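Local structure of CurM Sulfotransferase (Moorea producta, 4GBM) at residues S157-Y161 against L235-N240. The protein is the sulfotransferase domain of a curacin polyketide synthase, probably transferring a sulfonate group from the donor PAPS to an intermediate of the pathway. The protein carries 2 engineered substitutions. Residues are numbered along the deposited sequence; the frame is centred on the assembly and turned at random.
Sequences SKYIY and LCDFLN
Lys158 lays the aliphatic part of its side chain over one face of the Phe238 ring and carries its ammonium group on to the C-terminal end of helix 228-239. The two chains run past each other head to tail, a CH-pi contact in which Lys158 CD lies 4.0 Å from the centroid of the Phe238 ring, 22° off its normal and displaced toward the rim. Nearer the strand, Lys158 CB meets Phe238 CZ at 3.7 Å. The lysine chain is extended until a bend at chi4 (65°); beyond it NZ donates to a water at 3.2 Å, and this water donates to Leu239 O at 2.9 Å. The amine is thus tied indirectly to a carbonyl of the last helical turn, where the partly negative C-terminal end of the helix would probably favour its positive charge. Asn240, with positive phi, closes that turn as the C-prime residue of a Schellman motif. With an alanine here instead of Lys158, the ring face would probably lose this cover and the water its lysine donor. Deeper in, contact is purely apolar: Ile160 CD1 packs against Leu235 CD1 at 3.7 Å, the two side chains meeting nearly perpendicular. Strand 158-163 lies between 35-39 and 216-220 in the parallel sheet of this P-loop-type fold; the axes of 158-161 and 235-239 come within 10.5 Å, their directions at 160°. Leu239 reaches Ile35 of one flanking strand, while Phe238 stacks on His217 of the other; Tyr159 leaves the strand on its other side and packs against Phe207 and Leu208 of helix 189-208.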
ATOM      1  N   SER A 157      -8.817  13.794  -0.305  1.00 10.74           N
ATOM      2  CA  SER A 157      -7.863  12.824   0.247  1.00  9.76           C
ATOM      3  C   SER A 157      -6.419  13.270   0.032  1.00  9.89           C
ATOM      4  O   SER A 157      -6.117  14.046  -0.884  1.00 10.35           O
ATOM      5  CB  SER A 157      -8.051  11.442  -0.386  1.00  9.10           C
ATOM      6  OG  SER A 157      -9.340  10.932  -0.095  1.00 11.17           O
ATOM      7  N   LYS A 158      -5.531  12.773   0.887  1.00  9.20           N
ATOM      8  CA  LYS A 158      -4.105  12.996   0.716  1.00  9.13           C
ATOM      9  C   LYS A 158      -3.440  11.725   0.209  1.00  8.62           C
ATOM     10  O   LYS A 158      -3.841  10.613   0.564  1.00  9.81           O
ATOM     11  CB  LYS A 158      -3.468  13.444   2.030  1.00  9.70           C
ATOM     12  CG  LYS A 158      -3.754  14.898   2.369  1.00 12.63           C
ATOM     13  CD  LYS A 158      -3.014  15.317   3.631  1.00 15.20           C
ATOM     14  CE  LYS A 158      -3.244  16.787   3.945  1.00 18.28           C
ATOM     15  NZ  LYS A 158      -4.667  17.085   4.275  1.00 21.58           N
ATOM     16  N   TYR A 159      -2.434  11.911  -0.634  1.00  8.59           N
ATOM     17  CA  TYR A 159      -1.732  10.808  -1.277  1.00  8.20           C
ATOM     18  C   TYR A 159      -0.265  10.803  -0.929  1.00  8.53           C
ATOM     19  O   TYR A 159       0.442  11.790  -1.149  1.00  9.01           O
ATOM     20  CB  TYR A 159      -1.903  10.912  -2.789  1.00  8.76           C
ATOM     21  CG  TYR A 159      -3.326  10.702  -3.194  1.00  8.41           C
ATOM     22  CD1 TYR A 159      -3.799   9.426  -3.482  1.00  8.16           C
ATOM     23  CD2 TYR A 159      -4.216  11.773  -3.277  1.00  8.84           C
ATOM     24  CE1 TYR A 159      -5.119   9.218  -3.844  1.00 10.27           C
ATOM     25  CE2 TYR A 159      -5.542  11.577  -3.637  1.00  9.14           C
ATOM     26  CZ  TYR A 159      -5.982  10.297  -3.927  1.00  8.72           C
ATOM     27  OH  TYR A 159      -7.283  10.093  -4.286  1.00 10.98           O
ATOM     28  N   ILE A 160       0.180   9.684  -0.361  1.00  7.81           N
ATOM     29  CA  ILE A 160       1.596   9.447  -0.131  1.00  7.99           C
ATOM     30  C   ILE A 160       2.108   8.593  -1.282  1.00  7.62           C
ATOM     31  O   ILE A 160       1.661   7.455  -1.454  1.00  8.90           O
ATOM     32  CB  ILE A 160       1.827   8.704   1.197  1.00  7.63           C
ATOM     33  CG1 ILE A 160       1.241   9.487   2.374  1.00  8.03           C
ATOM     34  CG2 ILE A 160       3.324   8.428   1.410  1.00  7.60           C
ATOM     35  CD1 ILE A 160       1.139   8.643   3.655  1.00  8.26           C
ATOM     36  N   TYR A 161       3.045   9.139  -2.060  1.00  7.78           N
ATOM     37  CA  TYR A 161       3.618   8.436  -3.200  1.00  7.51           C
ATOM     38  C   TYR A 161       4.957   7.871  -2.772  1.00  7.39           C
ATOM     39  O   TYR A 161       5.929   8.613  -2.602  1.00  7.83           O
ATOM     40  CB  TYR A 161       3.754   9.400  -4.389  1.00  7.82           C
ATOM     41  CG  TYR A 161       4.409   8.845  -5.644  1.00  7.84           C
ATOM     42  CD1 TYR A 161       4.419   7.471  -5.931  1.00  9.13           C
ATOM     43  CD2 TYR A 161       4.990   9.712  -6.565  1.00  9.07           C
ATOM     44  CE1 TYR A 161       5.019   6.990  -7.097  1.00  8.92           C
ATOM     45  CE2 TYR A 161       5.588   9.246  -7.731  1.00  9.02           C
ATOM     46  CZ  TYR A 161       5.592   7.887  -7.994  1.00 10.28           C
ATOM     47  OH  TYR A 161       6.199   7.444  -9.134  1.00  9.97           O
ATOM     48  N   LEU A 235       6.531  13.765   6.907  1.00  9.82           N
ATOM     49  CA  LEU A 235       5.226  13.160   6.606  1.00  9.39           C
ATOM     50  C   LEU A 235       4.164  13.629   7.605  1.00  9.84           C
ATOM     51  O   LEU A 235       3.023  13.917   7.224  1.00 10.63           O
ATOM     52  CB  LEU A 235       5.321  11.628   6.592  1.00  9.16           C
ATOM     53  CG  LEU A 235       4.004  10.877   6.359  1.00  9.57           C
ATOM     54  CD1 LEU A 235       3.406  11.254   5.003  1.00 10.21           C
ATOM     55  CD2 LEU A 235       4.230   9.381   6.462  1.00  9.39           C
ATOM     56  N   CYS A 236       4.542  13.705   8.877  1.00 10.79           N
ATOM     57  CA  CYS A 236       3.619  14.187   9.914  1.00 11.11           C
ATOM     58  C   CYS A 236       3.168  15.615   9.629  1.00 11.67           C
ATOM     59  O   CYS A 236       1.991  15.941   9.801  1.00 13.17           O
ATOM     60  CB  CYS A 236       4.248  14.096  11.307  1.00 11.96           C
ATOM     61  SG  CYS A 236       4.225  12.422  11.989  1.00 15.25           S
ATOM     62  N   ASP A 237       4.093  16.466   9.187  1.00 11.31           N
ATOM     63  CA  ASP A 237       3.742  17.842   8.819  1.00 12.20           C
ATOM     64  C   ASP A 237       2.748  17.858   7.661  1.00 11.93           C
ATOM     65  O   ASP A 237       1.781  18.623   7.680  1.00 12.64           O
ATOM     66  CB  ASP A 237       4.985  18.671   8.474  1.00 12.86           C
ATOM     67  CG  ASP A 237       5.902  18.891   9.674  1.00 20.56           C
ATOM     68  OD1 ASP A 237       5.432  18.800  10.828  1.00 23.15           O
ATOM     69  OD2 ASP A 237       7.103  19.166   9.457  1.00 26.07           O
ATOM     70  N   PHE A 238       2.971  16.990   6.675  1.00 11.07           N
ATOM     71  CA  PHE A 238       2.065  16.881   5.531  1.00 10.88           C
ATOM     72  C   PHE A 238       0.658  16.432   5.951  1.00 11.72           C
ATOM     73  O   PHE A 238      -0.359  16.965   5.469  1.00 12.16           O
ATOM     74  CB  PHE A 238       2.665  15.919   4.500  1.00 10.87           C
ATOM     75  CG  PHE A 238       1.718  15.519   3.412  1.00 10.69           C
ATOM     76  CD1 PHE A 238       1.298  16.443   2.458  1.00 11.58           C
ATOM     77  CD2 PHE A 238       1.257  14.203   3.335  1.00  9.25           C
ATOM     78  CE1 PHE A 238       0.427  16.059   1.440  1.00 10.40           C
ATOM     79  CE2 PHE A 238       0.384  13.805   2.318  1.00 10.09           C
ATOM     80  CZ  PHE A 238      -0.035  14.742   1.374  1.00  9.69           C
ATOM     81  N   LEU A 239       0.608  15.466   6.861  1.00 10.95           N
ATOM     82  CA  LEU A 239      -0.662  14.922   7.346  1.00 11.64           C
ATOM     83  C   LEU A 239      -1.323  15.791   8.418  1.00 12.75           C
ATOM     84  O   LEU A 239      -2.476  15.549   8.776  1.00 13.60           O
ATOM     85  CB  LEU A 239      -0.460  13.493   7.871  1.00 11.38           C
ATOM     86  CG  LEU A 239       0.040  12.457   6.859  1.00 10.57           C
ATOM     87  CD1 LEU A 239       0.278  11.114   7.551  1.00 10.77           C
ATOM     88  CD2 LEU A 239      -0.932  12.312   5.692  1.00 11.79           C
ATOM     89  N   ASN A 240      -0.600  16.793   8.923  1.00 13.37           N
ATOM     90  CA  ASN A 240      -1.107  17.671   9.998  1.00 14.89           C
ATOM     91  C   ASN A 240      -1.398  16.920  11.300  1.00 15.44           C
ATOM     92  O   ASN A 240      -2.389  17.189  11.990  1.00 16.82           O
ATOM     93  CB  ASN A 240      -2.341  18.460   9.539  1.00 17.47           C
ATOM     94  CG  ASN A 240      -2.047  19.370   8.368  1.00 21.76           C
ATOM     95  OD1 ASN A 240      -1.105  20.167   8.402  1.00 27.09           O
ATOM     96  ND2 ASN A 240      -2.860  19.265   7.322  1.00 26.81           N
TER
HETATM   97  O   HOH W   1      -4.650  15.215   6.870  1.00 30.79           O